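Local coordinates for protein probable amino acid aminotransferase (Mycobacterium tuberculosis, PDB 6Q1S) that belongs to the class IV aminotransferase family and binds 4'-deoxy-4'-aminopyridoxal-5'-phosphate together with 2-oxoglutaric acid, at residues D124-T130 / A260-D266; L135-D141 / P210-I214. One frame throughout, in Å; residues are numbered along the deposited sequence.

Interaction 1 (D124-T130 / A260-D266)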
loop_
_atom_site.group_PDB
_atom_site.type_symbol
_atom_site.label_atom_id
_atom_site.label_comp_id
_atom_site.label_asym_id
_atom_site.label_seq_id
_atom_site.Cartn_x
_atom_site.Cartn_y
_atom_site.Cartn_z
ATOM N N ASP B 124 -13.159 16.737 21.421
ATOM C CA ASP B 124 -14.416 16.010 21.541
ATOM C C ASP B 124 -14.241 14.501 21.606
ATOM O O ASP B 124 -15.077 13.819 22.207
ATOM C CB ASP B 124 -15.336 16.357 20.365
ATOM C CG ASP B 124 -15.616 17.843 20.265
ATOM O OD1 ASP B 124 -15.627 18.518 21.317
ATOM O OD2 ASP B 124 -15.824 18.336 19.137
ATOM N N GLY B 125 -13.187 13.964 21.010
ATOM C CA GLY B 125 -13.042 12.529 20.912
ATOM C C GLY B 125 -13.619 12.010 19.615
ATOM O O GLY B 125 -13.988 12.765 18.709
ATOM N N VAL B 126 -13.709 10.684 19.528
ATOM C CA VAL B 126 -14.136 10.027 18.300
ATOM C C VAL B 126 -15.035 8.850 18.641
ATOM O O VAL B 126 -14.955 8.270 19.729
ATOM C CB VAL B 126 -12.944 9.537 17.442
ATOM C CG1 VAL B 126 -12.075 10.703 16.987
ATOM C CG2 VAL B 126 -12.120 8.509 18.207
ATOM N N SER B 127 -15.896 8.503 17.693
ATOM C CA SER B 127 -16.664 7.271 17.737
ATOM C C SER B 127 -15.976 6.267 16.826
ATOM O O SER B 127 -15.733 6.555 15.649
ATOM C CB SER B 127 -18.110 7.501 17.294
ATOM O OG SER B 127 -18.175 7.801 15.911
ATOM N N ALA B 128 -15.646 5.104 17.371
ATOM C CA ALA B 128 -14.888 4.102 16.644
ATOM C C ALA B 128 -15.682 2.809 16.559
ATOM O O ALA B 128 -16.603 2.565 17.342
ATOM C CB ALA B 128 -13.529 3.841 17.307
ATOM N N ILE B 129 -15.322 1.986 15.581
ATOM C CA ILE B 129 -15.893 0.657 15.425
ATOM C C ILE B 129 -14.752 -0.343 15.319
ATOM O O ILE B 129 -13.698 -0.038 14.749
ATOM C CB ILE B 129 -16.814 0.564 14.188
ATOM C CG1 ILE B 129 -16.051 0.925 12.912
ATOM C CG2 ILE B 129 -18.019 1.479 14.353
ATOM C CD1 ILE B 129 -16.820 0.641 11.641
ATOM N N THR B 130 -14.957 -1.533 15.877
ATOM C CA THR B 130 -13.991 -2.608 15.716
ATOM C C THR B 130 -14.201 -3.276 14.366
ATOM O O THR B 130 -15.336 -3.525 13.949
ATOM C CB THR B 130 -14.124 -3.634 16.841
ATOM O OG1 THR B 130 -15.453 -4.169 16.850
ATOM C CG2 THR B 130 -13.829 -2.988 18.187
ATOM N N ALA B 260 -7.095 10.927 20.932
ATOM C CA ALA B 260 -8.529 11.004 20.674
ATOM C C ALA B 260 -9.197 9.881 21.456
ATOM O O ALA B 260 -9.078 8.707 21.088
ATOM C CB ALA B 260 -8.830 10.892 19.179
ATOM N N ARG B 261 -9.888 10.237 22.534
ATOM C CA ARG B 261 -10.561 9.232 23.345
ATOM C C ARG B 261 -11.738 8.636 22.584
ATOM O O ARG B 261 -12.474 9.344 21.893
ATOM C CB ARG B 261 -11.045 9.828 24.664
ATOM C CG ARG B 261 -11.337 8.768 25.717
ATOM C CD ARG B 261 -11.869 9.363 27.003
ATOM N NE ARG B 261 -13.096 10.117 26.774
ATOM C CZ ARG B 261 -14.313 9.601 26.906
ATOM N NH1 ARG B 261 -15.384 10.347 26.678
ATOM N NH2 ARG B 261 -14.455 8.333 27.270
ATOM N N VAL B 262 -11.911 7.323 22.715
ATOM C CA VAL B 262 -13.027 6.621 22.091
ATOM C C VAL B 262 -14.189 6.662 23.080
ATOM O O VAL B 262 -14.225 5.903 24.050
ATOM C CB VAL B 262 -12.653 5.185 21.717
ATOM C CG1 VAL B 262 -13.858 4.444 21.155
ATOM C CG2 VAL B 262 -11.497 5.176 20.726
ATOM N N HIS B 263 -15.147 7.556 22.832
ATOM C CA HIS B 263 -16.325 7.662 23.683
ATOM C C HIS B 263 -17.442 6.717 23.266
ATOM O O HIS B 263 -18.352 6.464 24.063
ATOM C CB HIS B 263 -16.848 9.105 23.697
ATOM C CG HIS B 263 -17.213 9.638 22.346
ATOM N ND1 HIS B 263 -18.256 9.132 21.600
ATOM C CD2 HIS B 263 -16.681 10.644 21.612
ATOM C CE1 HIS B 263 -18.346 9.797 20.463
ATOM N NE2 HIS B 263 -17.401 10.720 20.444
ATOM N N THR B 264 -17.392 6.193 22.043
ATOM C CA THR B 264 -18.398 5.266 21.538
ATOM C C THR B 264 -17.684 4.206 20.715
ATOM O O THR B 264 -16.985 4.534 19.752
ATOM C CB THR B 264 -19.450 5.987 20.687
ATOM O OG1 THR B 264 -19.953 7.121 21.406
ATOM C CG2 THR B 264 -20.599 5.052 20.353
ATOM N N LEU B 265 -17.850 2.945 21.101
ATOM C CA LEU B 265 -17.215 1.821 20.424
ATOM C C LEU B 265 -18.297 0.882 19.913
ATOM O O LEU B 265 -19.062 0.324 20.708
ATOM C CB LEU B 265 -16.254 1.089 21.363
ATOM C CG LEU B 265 -15.479 -0.083 20.762
ATOM C CD1 LEU B 265 -14.618 0.398 19.604
ATOM C CD2 LEU B 265 -14.624 -0.758 21.822
ATOM N N ASP B 266 -18.358 0.715 18.589
ATOM C CA ASP B 266 -19.347 -0.149 17.939
ATOM C C ASP B 266 -20.773 0.234 18.330
ATOM O O ASP B 266 -21.610 -0.625 18.613
ATOM C CB ASP B 266 -19.079 -1.623 18.248
ATOM C CG ASP B 266 -17.861 -2.157 17.531
ATOM O OD1 ASP B 266 -17.095 -2.925 18.146
ATOM O OD2 ASP B 266 -17.645 -1.775 16.365
#
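Parallel pairing of strand 126-130 with the kinked strand 260-265 builds part of the mixed sheet, with Val126 set against Val262 and Ala128 against Leu265. Val126 N donates to Arg261 O at 3.0 Å, and His263 N returns a longer bond to Val126 O. Beyond the corner at His263 the ladder resumes: Ala128 N reaches Thr264 O at 2.8 Å, and Asp266 N bonds to Ala128 O. Val126 O also lies over the centre of the imidazole face of His263, 3.4 Å above its plane, while ND1 of that ring shares a 2.6 Å hydrogen bond with Thr264 OG1 at the ring edge. On the face of the sheet that carries Val126, Ala128 and Val262, the Ala128 methyl packs on Val262 CG1 at 3.9 Å, and Val126 CG1 touches Ala260 CB; Leu252 of strand 249-254 adjoins both valines. At the far end Asp266 holds Thr130. OD2 takes the backbone N at 2.7 Å on its syn side, 30° out of the carboxylate plane. The Thr130 hydroxyl sits between its backbone N and carbonyl carbon (chi1 58°), which places it beside that N; OD1 lies very close to Thr130 OG1, so that second bond is doubtful in its details. Through Ser127 and Ile129 the strand bonds to 172-176 on its other edge, a parallel three-strand array within the mixed sheet of this class IV aminotransferase.

Interaction 2 (L135-D141 / P210-I214)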
loop_
_atom_site.group_PDB
_atom_site.type_symbol
_atom_site.label_atom_id
_atom_site.label_comp_id
_atom_site.label_asym_id
_atom_site.label_seq_id
_atom_site.Cartn_x
_atom_site.Cartn_y
_atom_site.Cartn_z
ATOM N N LEU B 135 -5.414 -10.138 9.799
ATOM C CA LEU B 135 -4.105 -10.630 10.184
ATOM C C LEU B 135 -4.170 -11.281 11.553
ATOM O O LEU B 135 -4.854 -10.776 12.446
ATOM C CB LEU B 135 -3.090 -9.486 10.241
ATOM C CG LEU B 135 -2.477 -8.916 8.966
ATOM C CD1 LEU B 135 -1.670 -7.671 9.295
ATOM C CD2 LEU B 135 -1.588 -9.962 8.323
ATOM N N PRO B 136 -3.487 -12.403 11.726
ATOM C CA PRO B 136 -3.314 -12.968 13.064
ATOM C C PRO B 136 -2.173 -12.283 13.803
ATOM O O PRO B 136 -1.312 -11.626 13.214
ATOM C CB PRO B 136 -3.007 -14.443 12.790
ATOM C CG PRO B 136 -2.390 -14.444 11.440
ATOM C CD PRO B 136 -2.997 -13.305 10.672
ATOM N N ALA B 137 -2.183 -12.455 15.126
ATOM C CA ALA B 137 -1.216 -11.787 15.989
ATOM C C ALA B 137 0.222 -12.202 15.700
ATOM O O ALA B 137 1.148 -11.457 16.037
ATOM C CB ALA B 137 -1.555 -12.061 17.454
ATOM N N ASP B 138 0.434 -13.378 15.109
ATOM C CA ASP B 138 1.773 -13.846 14.770
ATOM C C ASP B 138 2.360 -13.182 13.531
ATOM O O ASP B 138 3.526 -13.437 13.208
ATOM C CB ASP B 138 1.744 -15.362 14.532
ATOM C CG ASP B 138 0.773 -15.768 13.422
ATOM O OD1 ASP B 138 0.405 -14.911 12.588
ATOM O OD2 ASP B 138 0.375 -16.951 13.377
ATOM N N GLY B 139 1.602 -12.324 12.847
ATOM C CA GLY B 139 2.008 -11.873 11.525
ATOM C C GLY B 139 3.231 -10.980 11.473
ATOM O O GLY B 139 3.921 -10.937 10.449
ATOM N N GLY B 140 3.528 -10.258 12.554
ATOM C CA GLY B 140 4.622 -9.300 12.489
ATOM C C GLY B 140 5.991 -9.949 12.402
ATOM O O GLY B 140 6.814 -9.578 11.560
ATOM N N ASP B 141 6.253 -10.932 13.259
ATOM C CA ASP B 141 7.557 -11.584 13.299
ATOM C C ASP B 141 7.616 -12.886 12.510
ATOM O O ASP B 141 8.644 -13.179 11.893
ATOM C CB ASP B 141 7.971 -11.824 14.752
ATOM C CG ASP B 141 8.281 -10.530 15.481
ATOM O OD1 ASP B 141 9.476 -10.208 15.655
ATOM O OD2 ASP B 141 7.325 -9.813 15.841
ATOM N N PRO B 210 4.657 -5.361 20.920
ATOM C CA PRO B 210 5.258 -4.962 19.638
ATOM C C PRO B 210 5.429 -6.096 18.645
ATOM O O PRO B 210 5.537 -5.822 17.443
ATOM C CB PRO B 210 6.620 -4.396 20.056
ATOM C CG PRO B 210 6.944 -5.115 21.322
ATOM C CD PRO B 210 5.633 -5.332 22.024
ATOM N N TRP B 211 5.451 -7.353 19.089
ATOM C CA TRP B 211 5.589 -8.442 18.131
ATOM C C TRP B 211 4.321 -8.679 17.325
ATOM O O TRP B 211 4.341 -9.499 16.399
ATOM C CB TRP B 211 6.022 -9.729 18.841
ATOM C CG TRP B 211 5.204 -10.111 20.035
ATOM C CD1 TRP B 211 4.055 -10.846 20.041
ATOM C CD2 TRP B 211 5.472 -9.773 21.400
ATOM N NE1 TRP B 211 3.594 -10.994 21.326
ATOM C CE2 TRP B 211 4.446 -10.343 22.180
ATOM C CE3 TRP B 211 6.480 -9.045 22.039
ATOM C CZ2 TRP B 211 4.400 -10.209 23.566
ATOM C CZ3 TRP B 211 6.431 -8.911 23.414
ATOM C CH2 TRP B 211 5.398 -9.488 24.163
ATOM N N TYR B 212 3.229 -7.986 17.644
ATOM C CA TYR B 212 2.056 -8.014 16.790
ATOM C C TYR B 212 2.361 -7.347 15.448
ATOM O O TYR B 212 3.257 -6.504 15.353
ATOM C CB TYR B 212 0.886 -7.295 17.459
ATOM C CG TYR B 212 0.153 -8.093 18.515
ATOM C CD1 TYR B 212 0.654 -9.298 18.988
ATOM C CD2 TYR B 212 -1.063 -7.647 19.018
ATOM C CE1 TYR B 212 -0.028 -10.026 19.952
ATOM C CE2 TYR B 212 -1.750 -8.366 19.976
ATOM C CZ TYR B 212 -1.230 -9.553 20.439
ATOM O OH TYR B 212 -1.919 -10.266 21.392
ATOM N N PRO B 213 1.624 -7.707 14.390
ATOM C CA PRO B 213 1.830 -7.056 13.088
ATOM C C PRO B 213 1.345 -5.614 13.064
ATOM O O PRO B 213 0.418 -5.288 12.318
ATOM C CB PRO B 213 1.016 -7.934 12.129
ATOM C CG PRO B 213 -0.041 -8.540 12.991
ATOM C CD PRO B 213 0.614 -8.778 14.319
ATOM N N ILE B 214 1.957 -4.742 13.866
ATOM C CA ILE B 214 1.516 -3.360 14.009
ATOM C C ILE B 214 2.734 -2.443 13.997
ATOM O O ILE B 214 3.879 -2.887 14.100
ATOM C CB ILE B 214 0.697 -3.133 15.298
ATOM C CG1 ILE B 214 1.553 -3.401 16.534
ATOM C CG2 ILE B 214 -0.543 -4.014 15.314
ATOM C CD1 ILE B 214 0.858 -3.065 17.836
#
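Tyr212 CG stands beside its backbone N, anti to the carbonyl carbon (chi1 -79°), and this torsion swings the ring back to where Ala137 CB lies over one face. The contact joins two loops: a type I beta turn, Pro136 to Gly139, which leads into a weakly bonded helix, and the segment 210-214, where Pro213 is the centre of an inverse gamma turn. The Ala137 methyl makes a CH-pi contact, 4.0 Å from the centroid of the Tyr212 ring and displaced toward the CE1 rim. Tyr181 and Ala238 also pack against Tyr212.

The Pro213 ring lies over the face of the beta turn, with CG 3.3 Å from Pro136 O and CD 3.2 Å from Ala137 O, so a carbonyl oxygen lies close to each of these neighbouring ring atoms. The first of these oxygens is already bonded, as the acceptor from Gly139 N that closes the turn. CB of the same ring approaches Gly140 N at 3.4 Å and meets the Leu135 methyl CD1 in apolar contact; the leucine and proline side chains run past one another in opposite directions. Gly140 and Pro213 bring their CA atoms to 3.6 Å, a close backbone approach at a residue that has no side chain. No hydrogen bond crosses between the segments; the contact rests on van der Waals packing and the CH-pi contact. Leu135 and Pro136 also pack on Gly134 of the second subunit, placing this loop at the dimer interface. At the solvent-facing end, the Asp141 carboxylate is inclined 61° to the indole plane of Trp211, and its OD2 lies 3.3 Å from Trp211 CB.

In the fold
Strand 126-132 runs out of interaction 1 and is followed in the chain by the turn and short helix of interaction 2; since 210-214 also precedes 260-266, interaction 2 is nested inside the loop closed by interaction 1. The two do not touch: their centres are 24 Å apart and their nearest atoms about 12 Å. Each is centred about 17 Å from the middle of the chain, and neither touches a ligand. In interaction 1 the Ala260 side chain is about 9 Å from 2-oxoglutaric acid; in interaction 2 the Leu135 side chain is about 10 Å from 4'-deoxy-4'-aminopyridoxal-5'-phosphate. Only interaction 2 reaches the second subunit.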